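Local coordinates for putative aldo/keto reductase (Salmonella enterica subsp. enterica serovar Typhimurium, PDB 4R9O), which is a putative NADP-dependent oxidoreductase of the aldo/keto reductase family, built on a TIM barrel, at residues C[139-150]-C[170-178]. Numbering follows the deposited sequence.
Sequences ADDVAEAFQHLH and LLQSRLPFT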
loop_
_atom_site.group_PDB
_atom_site.type_symbol
_atom_site.label_atom_id
_atom_site.label_comp_id
_atom_site.label_asym_id
_atom_site.label_seq_id
_atom_site.Cartn_x
_atom_site.Cartn_y
_atom_site.Cartn_z
ATOM N N ALA C 139 2.834 19.445 -23.861
ATOM C CA ALA C 139 1.945 20.573 -23.587
ATOM C C ALA C 139 2.005 21.659 -24.672
ATOM O O ALA C 139 1.000 22.319 -24.937
ATOM C CB ALA C 139 2.269 21.168 -22.220
ATOM N N ASP C 140 3.178 21.828 -25.291
ATOM C CA ASP C 140 3.357 22.761 -26.412
ATOM C C ASP C 140 2.465 22.388 -27.588
ATOM O O ASP C 140 1.924 23.249 -28.273
ATOM C CB ASP C 140 4.809 22.778 -26.907
ATOM C CG ASP C 140 5.748 23.552 -25.996
ATOM O OD1 ASP C 140 5.275 24.272 -25.089
ATOM O OD2 ASP C 140 6.977 23.441 -26.214
ATOM N N ASP C 141 2.359 21.088 -27.832
ATOM C CA ASP C 141 1.560 20.561 -28.929
ATOM C C ASP C 141 0.073 20.775 -28.688
ATOM O O ASP C 141 -0.657 21.183 -29.599
ATOM C CB ASP C 141 1.848 19.079 -29.122
ATOM C CG ASP C 141 3.178 18.829 -29.800
ATOM O OD1 ASP C 141 3.801 19.795 -30.306
ATOM O OD2 ASP C 141 3.593 17.652 -29.833
ATOM N N VAL C 142 -0.371 20.494 -27.464
ATOM C CA VAL C 142 -1.756 20.735 -27.076
ATOM C C VAL C 142 -2.072 22.225 -27.192
ATOM O O VAL C 142 -3.105 22.600 -27.743
ATOM C CB VAL C 142 -2.035 20.243 -25.635
ATOM C CG1 VAL C 142 -3.491 20.550 -25.212
ATOM C CG2 VAL C 142 -1.730 18.752 -25.527
ATOM N N ALA C 143 -1.165 23.065 -26.692
ATOM C CA ALA C 143 -1.327 24.513 -26.788
ATOM C C ALA C 143 -1.455 24.972 -28.240
ATOM O O ALA C 143 -2.275 25.827 -28.536
ATOM C CB ALA C 143 -0.160 25.236 -26.119
ATOM N N GLU C 144 -0.644 24.426 -29.139
ATOM C CA GLU C 144 -0.769 24.785 -30.555
ATOM C C GLU C 144 -2.173 24.451 -31.054
ATOM O O GLU C 144 -2.820 25.277 -31.691
ATOM C CB GLU C 144 0.273 24.067 -31.417
ATOM C CG GLU C 144 1.703 24.582 -31.269
ATOM C CD GLU C 144 2.688 23.849 -32.169
ATOM O OE1 GLU C 144 3.820 23.585 -31.712
ATOM O OE2 GLU C 144 2.340 23.548 -33.334
ATOM N N ALA C 145 -2.648 23.247 -30.746
ATOM C CA ALA C 145 -3.974 22.830 -31.186
ATOM C C ALA C 145 -5.045 23.758 -30.617
ATOM O O ALA C 145 -5.890 24.273 -31.361
ATOM C CB ALA C 145 -4.246 21.382 -30.786
ATOM N N PHE C 146 -5.000 23.973 -29.306
ATOM C CA PHE C 146 -5.964 24.845 -28.644
ATOM C C PHE C 146 -5.925 26.255 -29.238
ATOM O O PHE C 146 -6.979 26.848 -29.480
ATOM C CB PHE C 146 -5.713 24.908 -27.127
ATOM C CG PHE C 146 -6.169 23.679 -26.372
ATOM C CD1 PHE C 146 -6.116 23.652 -24.988
ATOM C CD2 PHE C 146 -6.647 22.558 -27.038
ATOM C CE1 PHE C 146 -6.535 22.532 -24.274
ATOM C CE2 PHE C 146 -7.063 21.433 -26.335
ATOM C CZ PHE C 146 -7.002 21.429 -24.940
ATOM N N GLN C 147 -4.719 26.784 -29.469
ATOM C CA GLN C 147 -4.548 28.087 -30.123
ATOM C C GLN C 147 -5.256 28.150 -31.468
ATOM O O GLN C 147 -5.943 29.129 -31.784
ATOM C CB GLN C 147 -3.066 28.419 -30.345
ATOM C CG GLN C 147 -2.264 28.768 -29.101
ATOM C CD GLN C 147 -3.140 29.084 -27.918
ATOM O OE1 GLN C 147 -3.423 28.217 -27.090
ATOM N NE2 GLN C 147 -3.583 30.332 -27.831
ATOM N N HIS C 148 -5.058 27.122 -32.280
ATOM C CA HIS C 148 -5.646 27.124 -33.602
ATOM C C HIS C 148 -7.169 27.088 -33.520
ATOM O O HIS C 148 -7.854 27.823 -34.217
ATOM C CB HIS C 148 -5.137 25.945 -34.423
ATOM C CG HIS C 148 -5.812 25.819 -35.752
ATOM N ND1 HIS C 148 -6.764 24.859 -36.014
ATOM C CD2 HIS C 148 -5.697 26.554 -36.880
ATOM C CE1 HIS C 148 -7.192 24.994 -37.256
ATOM N NE2 HIS C 148 -6.560 26.016 -37.804
ATOM N N LEU C 149 -7.689 26.219 -32.667
ATOM C CA LEU C 149 -9.133 26.046 -32.515
ATOM C C LEU C 149 -9.788 27.318 -31.956
ATOM O O LEU C 149 -10.918 27.672 -32.316
ATOM C CB LEU C 149 -9.423 24.850 -31.597
ATOM C CG LEU C 149 -9.457 23.440 -32.197
ATOM C CD1 LEU C 149 -8.305 23.188 -33.132
ATOM C CD2 LEU C 149 -9.456 22.382 -31.107
ATOM N N HIS C 150 -9.069 27.997 -31.068
ATOM C CA HIS C 150 -9.553 29.248 -30.496
ATOM C C HIS C 150 -9.511 30.381 -31.523
ATOM O O HIS C 150 -10.453 31.172 -31.626
ATOM C CB HIS C 150 -8.729 29.617 -29.259
ATOM C CG HIS C 150 -9.241 30.818 -28.526
ATOM N ND1 HIS C 150 -10.315 30.760 -27.663
ATOM C CD2 HIS C 150 -8.831 32.109 -28.529
ATOM C CE1 HIS C 150 -10.539 31.963 -27.162
ATOM N NE2 HIS C 150 -9.652 32.797 -27.668
ATOM N N LEU C 170 1.304 22.091 -15.682
ATOM C CA LEU C 170 2.082 21.918 -16.900
ATOM C C LEU C 170 1.336 22.472 -18.119
ATOM O O LEU C 170 1.872 23.296 -18.864
ATOM C CB LEU C 170 2.410 20.436 -17.112
ATOM C CG LEU C 170 2.932 20.066 -18.511
ATOM C CD1 LEU C 170 4.209 20.869 -18.851
ATOM C CD2 LEU C 170 3.184 18.565 -18.604
ATOM N N LEU C 171 0.099 22.021 -18.319
ATOM C CA LEU C 171 -0.636 22.442 -19.501
ATOM C C LEU C 171 -0.933 23.923 -19.401
ATOM O O LEU C 171 -0.762 24.652 -20.373
ATOM C CB LEU C 171 -1.925 21.635 -19.681
ATOM C CG LEU C 171 -2.733 21.913 -20.952
ATOM C CD1 LEU C 171 -1.875 21.877 -22.221
ATOM C CD2 LEU C 171 -3.875 20.913 -21.075
ATOM N N GLN C 172 -1.341 24.376 -18.215
ATOM C CA GLN C 172 -1.713 25.777 -18.034
ATOM C C GLN C 172 -0.572 26.725 -18.385
ATOM O O GLN C 172 -0.806 27.802 -18.949
ATOM C CB GLN C 172 -2.166 26.042 -16.592
ATOM C CG GLN C 172 -2.603 27.486 -16.340
ATOM C CD GLN C 172 -3.843 27.881 -17.158
ATOM O OE1 GLN C 172 -4.972 27.644 -16.740
ATOM N NE2 GLN C 172 -3.627 28.503 -18.312
ATOM N N SER C 173 0.660 26.321 -18.058
ATOM C CA SER C 173 1.833 27.168 -18.303
ATOM C C SER C 173 1.963 27.569 -19.770
ATOM O O SER C 173 2.508 28.625 -20.075
ATOM C CB SER C 173 3.125 26.472 -17.843
ATOM O OG SER C 173 3.400 25.292 -18.581
ATOM N N ARG C 174 1.428 26.749 -20.669
ATOM C CA ARG C 174 1.582 26.989 -22.096
ATOM C C ARG C 174 0.454 27.834 -22.688
ATOM O O ARG C 174 0.550 28.278 -23.829
ATOM C CB ARG C 174 1.664 25.664 -22.848
ATOM C CG ARG C 174 2.703 24.668 -22.298
ATOM C CD ARG C 174 4.071 25.297 -22.240
ATOM N NE ARG C 174 5.153 24.313 -22.205
ATOM C CZ ARG C 174 6.052 24.223 -21.231
ATOM N NH1 ARG C 174 5.997 25.053 -20.197
ATOM N NH2 ARG C 174 7.012 23.312 -21.296
ATOM N N LEU C 175 -0.607 28.055 -21.919
ATOM C CA LEU C 175 -1.819 28.676 -22.465
ATOM C C LEU C 175 -1.988 30.141 -22.085
ATOM O O LEU C 175 -1.758 30.532 -20.943
ATOM C CB LEU C 175 -3.047 27.882 -22.023
ATOM C CG LEU C 175 -3.069 26.448 -22.558
ATOM C CD1 LEU C 175 -4.185 25.618 -21.933
ATOM C CD2 LEU C 175 -3.187 26.441 -24.076
ATOM N N PRO C 176 -2.401 30.965 -23.057
ATOM C CA PRO C 176 -2.660 32.386 -22.811
ATOM C C PRO C 176 -4.032 32.623 -22.168
ATOM O O PRO C 176 -4.331 33.741 -21.749
ATOM C CB PRO C 176 -2.590 32.997 -24.212
ATOM C CG PRO C 176 -3.024 31.887 -25.111
ATOM C CD PRO C 176 -2.496 30.621 -24.488
ATOM N N PHE C 177 -4.850 31.578 -22.096
ATOM C CA PHE C 177 -6.147 31.663 -21.428
ATOM C C PHE C 177 -6.278 30.613 -20.325
ATOM O O PHE C 177 -5.630 29.563 -20.372
ATOM C CB PHE C 177 -7.285 31.507 -22.440
ATOM C CG PHE C 177 -6.977 30.546 -23.557
ATOM C CD1 PHE C 177 -6.867 29.186 -23.308
ATOM C CD2 PHE C 177 -6.800 31.004 -24.851
ATOM C CE1 PHE C 177 -6.578 28.304 -24.327
ATOM C CE2 PHE C 177 -6.519 30.126 -25.876
ATOM C CZ PHE C 177 -6.402 28.773 -25.613
ATOM N N THR C 178 -7.126 30.896 -19.340
ATOM C CA THR C 178 -7.309 30.007 -18.198
ATOM C C THR C 178 -8.029 28.712 -18.555
ATOM O O THR C 178 -9.078 28.743 -19.200
ATOM C CB THR C 178 -8.120 30.697 -17.097
ATOM O OG1 THR C 178 -7.574 31.996 -16.853
ATOM C CG2 THR C 178 -8.116 29.862 -15.812
HETATM O O HOH W 1 5.974 21.407 -23.529
#
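The Arg174 guanidinium is gripped from several sides. Its NE forms a salt bridge with Asp140 OD1 at 2.9 Å, though the hydrogen bond in it is weak (123° at the hydrogen). Arg174 NH2 donates to a water 3.1 Å away and to Gln203 O of the second subunit, while NH1 donates to that subunit's Gln204 O. Asp140 OD2 forms a salt bridge with Arg206 NH1 of the second subunit, so both charges serve the subunit interface. The aliphatic part of Arg174 also packs: its CG lies 3.5 Å from Ala139 CB. Small Ala139 and Ala143 let the backbones come close here. With CG anti to the backbone N (chi1 -175°), Leu171 brings CD1 to Val142 CG1 at 3.6 Å. Leu175 CD1 meets the edge of the Phe146 ring, and its CD2 packs on Ala143 CB at 3.8 Å. Further along, Phe177 CE2 sits over one face of the His150 ring, offset toward its rim, with the planes at 44°. Phe158 of strand 155-161 stacks on Phe146 and also meets Phe177. Outside the barrel, helix 139-151 packs on the end of helix 165-173 and on the loop that follows it. It also touches helix 106-119, and Val142 and Phe146 rest on Ile130 of strand 125-130.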